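Local coordinates for odorant-binding protein 47 (Anopheles gambiae, PDB 3PM2), which binds hydrophobic odorants such as indole, menthol and decanal and is thought to carry them through the aqueous fluid around olfactory dendrites, at residues N93-D98 and M143-E148; E75-L80 and D98-C103; P4-P9 and Q44-G49; E48-G53 and K111-A116. All coordinates share one frame; numbering follows the deposited sequence.

Contact 1 (N93-D98 and M143-E148)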
# COMPACT_ATOMS: atom_id res chain seq x y z
N ASN A 93 -17.18 3.05 -6.41
CA ASN A 93 -17.74 1.84 -5.80
C ASN A 93 -17.19 0.58 -6.45
O ASN A 93 -16.55 -0.23 -5.76
CB ASN A 93 -19.28 1.86 -5.84
CG ASN A 93 -19.88 0.68 -5.12
OD1 ASN A 93 -20.24 -0.33 -5.73
ND2 ASN A 93 -19.96 0.78 -3.81
N LYS A 94 -17.41 0.43 -7.78
CA LYS A 94 -16.94 -0.72 -8.57
C LYS A 94 -15.43 -0.79 -8.65
O LYS A 94 -14.89 -1.89 -8.57
CB LYS A 94 -17.54 -0.73 -9.99
CG LYS A 94 -17.61 -2.12 -10.61
CD LYS A 94 -18.83 -2.91 -10.10
CE LYS A 94 -18.44 -4.25 -9.53
NZ LYS A 94 -19.46 -4.76 -8.58
N ILE A 95 -14.76 0.36 -8.85
CA ILE A 95 -13.30 0.39 -8.94
C ILE A 95 -12.71 -0.17 -7.64
O ILE A 95 -11.85 -1.04 -7.70
CB ILE A 95 -12.78 1.82 -9.23
CG1 ILE A 95 -13.23 2.31 -10.63
CG2 ILE A 95 -11.26 1.86 -9.08
CD1 ILE A 95 -12.80 3.80 -10.96
N THR A 96 -13.26 0.26 -6.50
CA THR A 96 -12.83 -0.19 -5.16
C THR A 96 -13.08 -1.67 -4.95
O THR A 96 -12.14 -2.39 -4.59
CB THR A 96 -13.40 0.72 -4.06
OG1 THR A 96 -12.97 2.05 -4.29
CG2 THR A 96 -12.97 0.30 -2.66
N LEU A 97 -14.31 -2.14 -5.23
CA LEU A 97 -14.63 -3.57 -5.10
C LEU A 97 -13.72 -4.45 -5.99
O LEU A 97 -13.19 -5.44 -5.51
CB LEU A 97 -16.11 -3.84 -5.38
CG LEU A 97 -17.10 -3.28 -4.35
CD1 LEU A 97 -18.51 -3.25 -4.93
CD2 LEU A 97 -17.09 -4.13 -3.06
N ASP A 98 -13.48 -4.03 -7.26
CA ASP A 98 -12.60 -4.74 -8.18
C ASP A 98 -11.16 -4.75 -7.65
O ASP A 98 -10.50 -5.78 -7.72
CB ASP A 98 -12.65 -4.13 -9.60
CG ASP A 98 -13.93 -4.37 -10.40
OD1 ASP A 98 -14.88 -5.00 -9.86
OD2 ASP A 98 -13.99 -3.92 -11.58
N MET A 143 -1.80 1.44 -5.26
CA MET A 143 -1.35 1.54 -6.66
C MET A 143 -2.50 1.34 -7.63
O MET A 143 -2.60 2.07 -8.61
CB MET A 143 -0.23 0.52 -6.95
CG MET A 143 1.04 0.82 -6.14
SD MET A 143 2.38 -0.39 -6.45
CE MET A 143 1.74 -1.78 -5.79
N THR A 144 -3.36 0.35 -7.35
CA THR A 144 -4.51 0.04 -8.23
C THR A 144 -5.52 1.19 -8.25
O THR A 144 -5.98 1.56 -9.33
CB THR A 144 -5.17 -1.29 -7.82
OG1 THR A 144 -4.18 -2.34 -7.82
CG2 THR A 144 -6.35 -1.65 -8.73
N LEU A 145 -5.90 1.73 -7.06
CA LEU A 145 -6.87 2.84 -7.00
C LEU A 145 -6.40 4.05 -7.80
O LEU A 145 -7.19 4.62 -8.57
CB LEU A 145 -7.18 3.27 -5.55
CG LEU A 145 -7.89 2.19 -4.70
CD1 LEU A 145 -7.82 2.54 -3.19
CD2 LEU A 145 -9.31 1.84 -5.27
N PHE A 146 -5.13 4.42 -7.65
CA PHE A 146 -4.53 5.55 -8.36
C PHE A 146 -4.53 5.34 -9.88
O PHE A 146 -4.89 6.27 -10.61
CB PHE A 146 -3.10 5.81 -7.83
CG PHE A 146 -2.47 7.11 -8.28
CD1 PHE A 146 -2.87 8.33 -7.72
CD2 PHE A 146 -1.45 7.12 -9.22
CE1 PHE A 146 -2.23 9.52 -8.08
CE2 PHE A 146 -0.84 8.32 -9.61
CZ PHE A 146 -1.24 9.52 -9.04
N ALA A 147 -4.15 4.13 -10.35
CA ALA A 147 -4.10 3.76 -11.77
C ALA A 147 -5.48 3.70 -12.44
O ALA A 147 -5.61 3.96 -13.63
CB ALA A 147 -3.41 2.40 -11.92
N GLU A 148 -6.52 3.38 -11.66
CA GLU A 148 -7.89 3.26 -12.16
C GLU A 148 -8.65 4.59 -12.17
O GLU A 148 -9.79 4.65 -12.64
CB GLU A 148 -8.67 2.21 -11.35
CG GLU A 148 -8.20 0.78 -11.53
CD GLU A 148 -8.41 0.17 -12.89
OE1 GLU A 148 -9.09 0.79 -13.73
OE2 GLU A 148 -7.88 -0.93 -13.11

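Contact 2 (E75-L80 and D98-C103)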
# COMPACT_ATOMS: atom_id res chain seq x y z
N GLU A 75 -13.78 -8.46 5.09
CA GLU A 75 -15.11 -7.88 5.30
C GLU A 75 -14.99 -6.47 5.89
O GLU A 75 -15.50 -5.52 5.31
CB GLU A 75 -15.99 -8.80 6.15
CG GLU A 75 -16.38 -10.11 5.46
CD GLU A 75 -15.24 -11.08 5.18
OE1 GLU A 75 -14.30 -11.17 6.00
OE2 GLU A 75 -15.27 -11.71 4.10
N ALA A 76 -14.24 -6.33 7.00
CA ALA A 76 -14.03 -5.05 7.65
C ALA A 76 -13.24 -4.09 6.77
O ALA A 76 -13.55 -2.90 6.75
CB ALA A 76 -13.34 -5.25 8.99
N LEU A 77 -12.22 -4.60 6.02
CA LEU A 77 -11.44 -3.75 5.13
C LEU A 77 -12.34 -3.16 4.03
O LEU A 77 -12.23 -1.98 3.72
CB LEU A 77 -10.26 -4.53 4.50
CG LEU A 77 -9.45 -3.78 3.43
CD1 LEU A 77 -8.01 -4.14 3.53
CD2 LEU A 77 -9.96 -4.12 2.03
N THR A 78 -13.22 -4.00 3.44
CA THR A 78 -14.15 -3.57 2.38
C THR A 78 -15.08 -2.49 2.92
O THR A 78 -15.28 -1.50 2.24
CB THR A 78 -14.88 -4.79 1.79
OG1 THR A 78 -13.89 -5.71 1.32
CG2 THR A 78 -15.84 -4.42 0.64
N LYS A 79 -15.65 -2.70 4.13
CA LYS A 79 -16.51 -1.72 4.81
C LYS A 79 -15.82 -0.35 4.95
O LYS A 79 -16.43 0.69 4.63
CB LYS A 79 -16.96 -2.25 6.17
CG LYS A 79 -18.12 -1.47 6.78
CD LYS A 79 -18.75 -2.18 7.98
CE LYS A 79 -19.74 -1.31 8.73
NZ LYS A 79 -19.31 -1.04 10.13
N LEU A 80 -14.54 -0.34 5.37
CA LEU A 80 -13.77 0.90 5.52
C LEU A 80 -13.52 1.60 4.21
O LEU A 80 -13.73 2.81 4.13
CB LEU A 80 -12.45 0.69 6.27
CG LEU A 80 -12.56 0.43 7.76
CD1 LEU A 80 -11.21 0.05 8.33
CD2 LEU A 80 -13.16 1.64 8.49
N ASP A 98 -13.48 -4.03 -7.26
CA ASP A 98 -12.60 -4.74 -8.18
C ASP A 98 -11.16 -4.75 -7.65
O ASP A 98 -10.50 -5.78 -7.72
CB ASP A 98 -12.65 -4.13 -9.60
CG ASP A 98 -13.93 -4.37 -10.40
OD1 ASP A 98 -14.88 -5.00 -9.86
OD2 ASP A 98 -13.99 -3.92 -11.58
N ALA A 99 -10.68 -3.59 -7.12
CA ALA A 99 -9.32 -3.46 -6.58
C ALA A 99 -9.10 -4.43 -5.41
O ALA A 99 -8.10 -5.13 -5.39
CB ALA A 99 -9.08 -2.03 -6.14
N ILE A 100 -10.08 -4.53 -4.49
CA ILE A 100 -10.01 -5.44 -3.33
C ILE A 100 -9.95 -6.90 -3.80
O ILE A 100 -9.11 -7.66 -3.32
CB ILE A 100 -11.16 -5.19 -2.33
CG1 ILE A 100 -11.07 -3.78 -1.70
CG2 ILE A 100 -11.19 -6.28 -1.23
CD1 ILE A 100 -12.35 -3.32 -0.99
N ASP A 101 -10.80 -7.27 -4.76
CA ASP A 101 -10.83 -8.63 -5.30
C ASP A 101 -9.48 -9.00 -5.92
O ASP A 101 -8.94 -10.06 -5.63
CB ASP A 101 -11.97 -8.78 -6.31
CG ASP A 101 -12.37 -10.22 -6.52
OD1 ASP A 101 -12.70 -10.90 -5.50
OD2 ASP A 101 -12.33 -10.69 -7.68
N GLY A 102 -8.94 -8.11 -6.74
CA GLY A 102 -7.67 -8.34 -7.42
C GLY A 102 -6.48 -8.43 -6.49
O GLY A 102 -5.57 -9.23 -6.73
N CYS A 103 -6.48 -7.62 -5.41
CA CYS A 103 -5.38 -7.60 -4.43
C CYS A 103 -5.37 -8.83 -3.56
O CYS A 103 -4.30 -9.40 -3.34
CB CYS A 103 -5.38 -6.31 -3.62
SG CYS A 103 -5.02 -4.84 -4.64

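Contact 3 (P4-P9 and Q44-G49)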
# COMPACT_ATOMS: atom_id res chain seq x y z
N PRO A 4 13.59 -0.10 -7.76
CA PRO A 4 13.18 1.22 -8.26
C PRO A 4 12.63 2.11 -7.16
O PRO A 4 12.69 3.33 -7.26
CB PRO A 4 12.11 0.90 -9.31
CG PRO A 4 11.64 -0.47 -8.97
CD PRO A 4 12.82 -1.19 -8.40
N CYS A 5 12.10 1.50 -6.10
CA CYS A 5 11.45 2.24 -5.03
C CYS A 5 12.42 2.94 -4.08
O CYS A 5 12.02 3.85 -3.35
CB CYS A 5 10.42 1.37 -4.33
SG CYS A 5 9.30 0.53 -5.50
N LEU A 6 13.73 2.60 -4.20
CA LEU A 6 14.81 3.24 -3.44
C LEU A 6 14.94 4.71 -3.86
O LEU A 6 15.35 5.53 -3.05
CB LEU A 6 16.14 2.49 -3.69
CG LEU A 6 16.40 1.17 -2.96
CD1 LEU A 6 17.63 0.45 -3.54
CD2 LEU A 6 16.67 1.39 -1.47
N LYS A 7 14.57 5.05 -5.12
CA LYS A 7 14.71 6.41 -5.65
C LYS A 7 13.76 7.39 -4.98
O LYS A 7 14.02 8.59 -4.97
CB LYS A 7 14.51 6.44 -7.18
CG LYS A 7 15.36 5.47 -7.97
CD LYS A 7 15.16 5.68 -9.46
CE LYS A 7 15.22 4.36 -10.20
NZ LYS A 7 14.14 4.23 -11.23
N GLY A 8 12.64 6.87 -4.46
CA GLY A 8 11.59 7.69 -3.88
C GLY A 8 10.78 8.31 -5.00
O GLY A 8 11.19 8.21 -6.16
N PRO A 9 9.60 8.92 -4.72
CA PRO A 9 8.82 9.53 -5.83
C PRO A 9 9.63 10.59 -6.60
O PRO A 9 10.38 11.31 -5.95
CB PRO A 9 7.56 10.09 -5.16
CG PRO A 9 7.74 9.96 -3.72
CD PRO A 9 8.94 9.11 -3.41
N GLN A 44 14.95 -2.04 4.36
CA GLN A 44 14.47 -3.32 3.80
C GLN A 44 14.35 -3.30 2.27
O GLN A 44 14.41 -4.36 1.65
CB GLN A 44 13.17 -3.77 4.45
CG GLN A 44 13.30 -4.10 5.95
CD GLN A 44 11.95 -4.37 6.54
OE1 GLN A 44 10.95 -3.73 6.19
NE2 GLN A 44 11.88 -5.37 7.42
N MET A 45 14.21 -2.12 1.64
CA MET A 45 14.21 -2.04 0.17
C MET A 45 15.57 -2.38 -0.43
O MET A 45 15.65 -2.60 -1.64
CB MET A 45 13.90 -0.62 -0.30
CG MET A 45 12.50 -0.25 -0.19
SD MET A 45 12.43 1.48 -0.69
CE MET A 45 11.19 1.97 0.41
N ALA A 46 16.65 -2.31 0.37
CA ALA A 46 18.03 -2.53 -0.07
C ALA A 46 18.53 -3.90 0.41
O ALA A 46 19.73 -4.08 0.65
CB ALA A 46 18.93 -1.42 0.48
N MET A 47 17.61 -4.86 0.54
CA MET A 47 17.98 -6.21 0.98
C MET A 47 17.50 -7.22 -0.03
O MET A 47 16.37 -7.13 -0.51
CB MET A 47 17.46 -6.51 2.39
CG MET A 47 18.14 -5.65 3.45
SD MET A 47 17.22 -5.65 4.98
CE MET A 47 17.68 -7.19 5.57
N GLU A 48 18.37 -8.14 -0.40
CA GLU A 48 18.04 -9.14 -1.40
C GLU A 48 17.24 -10.28 -0.78
O GLU A 48 17.09 -10.35 0.44
CB GLU A 48 19.30 -9.68 -2.07
CG GLU A 48 20.15 -10.56 -1.20
CD GLU A 48 21.46 -11.02 -1.81
OE1 GLU A 48 21.71 -10.72 -3.00
OE2 GLU A 48 22.24 -11.66 -1.09
N GLY A 49 16.77 -11.19 -1.64
CA GLY A 49 16.04 -12.37 -1.21
C GLY A 49 14.55 -12.16 -1.09
O GLY A 49 13.95 -11.36 -1.79

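Contact 4 (E48-G53 and K111-A116)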
# COMPACT_ATOMS: atom_id res chain seq x y z
N GLU A 48 18.37 -8.14 -0.40
CA GLU A 48 18.04 -9.14 -1.40
C GLU A 48 17.24 -10.28 -0.78
O GLU A 48 17.09 -10.35 0.44
CB GLU A 48 19.30 -9.68 -2.07
CG GLU A 48 20.15 -10.56 -1.20
CD GLU A 48 21.46 -11.02 -1.81
OE1 GLU A 48 21.71 -10.72 -3.00
OE2 GLU A 48 22.24 -11.66 -1.09
N GLY A 49 16.77 -11.19 -1.64
CA GLY A 49 16.04 -12.37 -1.21
C GLY A 49 14.55 -12.16 -1.09
O GLY A 49 13.95 -11.36 -1.79
N ILE A 50 13.93 -12.96 -0.24
CA ILE A 50 12.48 -12.93 -0.06
C ILE A 50 12.03 -11.53 0.40
O ILE A 50 12.69 -10.98 1.31
CB ILE A 50 12.09 -14.02 0.97
CG1 ILE A 50 12.47 -15.42 0.42
CG2 ILE A 50 10.60 -13.94 1.38
CD1 ILE A 50 12.61 -16.45 1.48
N PRO A 51 10.98 -10.92 -0.25
CA PRO A 51 10.51 -9.58 0.17
C PRO A 51 10.21 -9.55 1.68
O PRO A 51 9.70 -10.51 2.23
CB PRO A 51 9.24 -9.38 -0.65
CG PRO A 51 9.51 -10.16 -1.93
CD PRO A 51 10.17 -11.42 -1.38
N ARG A 52 10.67 -8.48 2.35
CA ARG A 52 10.50 -8.38 3.80
C ARG A 52 9.22 -7.60 4.05
O ARG A 52 8.97 -6.61 3.36
CB ARG A 52 11.73 -7.66 4.45
CG ARG A 52 13.08 -8.24 4.00
CD ARG A 52 14.15 -8.17 5.08
NE ARG A 52 14.99 -9.35 4.93
CZ ARG A 52 15.52 -10.07 5.91
NH1 ARG A 52 15.40 -9.67 7.18
NH2 ARG A 52 16.24 -11.14 5.63
N GLY A 53 8.41 -8.05 5.03
CA GLY A 53 7.13 -7.44 5.37
C GLY A 53 7.24 -5.97 5.73
O GLY A 53 8.18 -5.57 6.43
N LYS A 111 1.09 -16.72 -1.57
CA LYS A 111 0.97 -17.24 -0.21
C LYS A 111 2.30 -17.80 0.30
O LYS A 111 2.70 -17.47 1.40
CB LYS A 111 -0.08 -18.36 -0.15
CG LYS A 111 -1.35 -18.01 0.58
CD LYS A 111 -2.32 -19.19 0.63
CE LYS A 111 -3.60 -18.85 1.37
NZ LYS A 111 -3.39 -18.74 2.84
N ASP A 112 2.99 -18.66 -0.47
CA ASP A 112 4.24 -19.26 0.01
C ASP A 112 5.35 -18.25 0.29
O ASP A 112 5.99 -18.32 1.35
CB ASP A 112 4.67 -20.40 -0.90
CG ASP A 112 3.71 -21.59 -0.82
OD1 ASP A 112 3.05 -21.76 0.24
OD2 ASP A 112 3.62 -22.35 -1.80
N GLU A 113 5.52 -17.28 -0.60
CA GLU A 113 6.50 -16.20 -0.45
C GLU A 113 6.14 -15.32 0.75
O GLU A 113 7.02 -15.01 1.56
CB GLU A 113 6.53 -15.38 -1.72
CG GLU A 113 7.51 -14.23 -1.68
CD GLU A 113 7.45 -13.41 -2.94
OE1 GLU A 113 6.79 -12.35 -2.94
OE2 GLU A 113 8.00 -13.88 -3.96
N ILE A 114 4.84 -14.98 0.89
CA ILE A 114 4.38 -14.19 2.05
C ILE A 114 4.68 -14.95 3.35
O ILE A 114 5.23 -14.37 4.28
CB ILE A 114 2.87 -13.85 1.89
CG1 ILE A 114 2.67 -12.81 0.75
CG2 ILE A 114 2.27 -13.35 3.23
CD1 ILE A 114 1.17 -12.53 0.32
N GLU A 115 4.31 -16.24 3.42
CA GLU A 115 4.57 -17.07 4.58
C GLU A 115 6.05 -17.21 4.94
O GLU A 115 6.40 -17.17 6.12
CB GLU A 115 3.86 -18.42 4.47
CG GLU A 115 2.36 -18.29 4.68
CD GLU A 115 1.91 -17.37 5.81
OE1 GLU A 115 2.30 -17.61 6.98
OE2 GLU A 115 1.19 -16.39 5.52
N ALA A 116 6.92 -17.29 3.94
CA ALA A 116 8.36 -17.37 4.15
C ALA A 116 8.89 -16.04 4.67
O ALA A 116 9.71 -16.02 5.59
CB ALA A 116 9.05 -17.74 2.86
O HOH W 1 7.54 -12.18 1.53

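Contact 1 (N93-D98 and M143-E148)
I95 meets E148 along the aliphatic part of the glutamate, and neither face of the flat carboxylate is packed by the isoleucine. The flat group it does reach is the peptide carbonyl that follows E148: I95 CD1 comes to 3.6 Å from the oxygen E148 O. The aromatic ring of F146 belongs to the other side of its helix, in edge-to-face pairs with F154 and F172.

The closest approach between side chains is I95 CG2 to E148 CB, 3.5 Å. I95 uses both its arms here, because CG2 stands anti to the backbone N and CG1 anti to the carbonyl carbon (chi1 -65°), which spreads them over the glutamate's methylene and carbonyl. The E148 chain then folds at chi2 (-67°), and its acid ends 7.0 Å, E148 OE2 to D98 OD2, from that of D98; two like charges this far apart on the exposed side probably cost little.

Deeper in, L145 brings CD2 against T96, the residue after I95. That methyl lies 3.8 Å from T96 OG1 and 4.1 Å from T96 CA, with I95 CG2 a looser neighbour at 4.3 Å. The threonine hydroxyl is hydrogen-bonded to W92 O within its own helix, so it can take a methyl beside it. P22 and Y81 each touch both T96 and L145.

Helix 92-109 thus packs on the end of helix 133-147, just ahead of C149 and its disulfide to C19: the disulfide-tied, all-helical build of the PBP/GOBP odorant-binding family.

Contact 2 (E75-L80 and D98-C103)
T78 OG1 sits against I100, 3.7 Å from I100 CD1 and 3.8 Å from I100 CG2, yet its hydrogen bond runs elsewhere, to R74 O one turn back in its own helix. The hydroxyl is therefore satisfied before the isoleucine covers it, and no hydrogen bond passes between the two segments at this point.

I100 supplies the whole contact from its segment. Its CD1 methyl reaches the backbone of the facing helix, 3.8 Å from T78 CA, and also brushes T78 CG2 at 4.0 Å. L77 CD2 meets the same side chain, 3.9 Å from both I100 CG1 and I100 CD1. Leucine and isoleucine slide past each other in opposite directions, whereas T78 is met at a slant. With CG anti to the backbone N (chi1 174°), L77 lays its branch alongside I100 CG1; the isoleucine, its own CG1 anti to the carbonyl carbon (chi1 -64°), points the tip of its chain at T78.

The packing carries on beyond the two turns. L77 also rests on I137 and I100 on M141, both of helix 133-147, while L24 and L66 touch L77 from the loops. One charged link joins the same pair of helices: D101 OD1 makes a salt bridge with R74, the residue whose carbonyl holds T78.

Helices 74-85 and 92-109 are held here by undirected van der Waals contact, with the one polar group at the join paired inside its helix; the directional tie between them is the D101-R74 salt bridge, while the disulfide of C103 with C140 joins helix 92-109 to helix 133-147.

Contact 3 (P4-P9 and Q44-G49)
Apolar contact between L6 and M45 makes up most of this join. L6 CD2 touches M45 CB at 3.6 Å and also reaches A46 CB, 4.1 Å away, so one leucine methyl covers two consecutive residues of the turn. The two long side chains run past one another in opposite directions: the leucine reaches toward A46, the methionine toward the main chain at C5.

Sulfur contact is the second kind. M45 is extended as far as its sulfur (chi2 176°), which brings SD to 3.6 Å from the carbonyl oxygen C5 O, with C5 CB at 4.2 Å. That same C5 O accepts a hydrogen bond from G8 N, 3.3 Å, closing the bend after the 3-10 segment.

Polar links between the pieces pass through a third residue. N3 takes the C5 amide on its OD1, in the pattern of an Asx turn, and gives a hydrogen bond from ND2 to M45 O, bridging the two segments. The disulfide of C5 with C170 ties the arm to the C-terminal end instead.

The N-terminal arm thereby lies against the type I turn Q44-M47 at the C-terminal side of helix 27-44. C5 and P9 rest on Y166 of helix 158-167, and M45 touches L173, so both chain ends meet at the surface beside these two helices.

Contact 4 (E48-G53 and K111-A116)
P51 and E113 form the tight part of this contact. The proline ring atoms CG and CD lie across the glutamate chain at about a right angle, with P51 CG 3.6 Å from E113 OE1 and P51 CD 3.7 Å from the carboxylate carbon E113 CD. E113 gets there by stretching out: its CG is anti to the backbone N (chi1 180°) and the chain stays extended beyond it, carrying the acid past the helix surface to the loop. The neighbouring I50 presses from a different angle, CG2 resting 3.7 Å from the main-chain oxygen E113 O, and its CD1 touches A116 CB at 4.0 Å, about one turn further along.

Here the loop that joins helices 27-44 and 55-63 comes down on the first turns of helix 111-118. In this all-helical member of the PBP/GOBP family the loop is followed at once by C55, pinned to C130 by a disulfide. R52, the next residue along from P51, turns to other company, a salt bridge with E127.

The looser side is wet. A water spans the two backbones, donating to P51 O at 2.8 Å and to E113 O at 2.9 Å; no direct hydrogen bond crosses between the two segments. E113 O therefore has the methyl of I50 and the water as separate neighbours. I50 and P51 themselves are exposed, and solvent can approach the outer parts of both side chains. Further round the helix, I114 faces away from the loop, packing on I133 and T136 of helix 133-147.

How the contacts relate
Contacts 1 and 2 lie on the same side of the protein and share D98; helix 92-109 packs on helix 133-147 in one and on helix 74-85 in the other. A99 joins them, touching T144 and L145 of contact 1. Contact 2 is buried and contact 1 partly so, and in both the threonine hydroxyl is paired within its own helix. Contacts 3 and 4 are surface joins that meet at E48 and G49 on one loop, their centres about 15 Å apart. There carbonyl oxygens do more of the work: N3 links the pieces of 4-9 with 44-49, and a water those of 48-53 with 111-116.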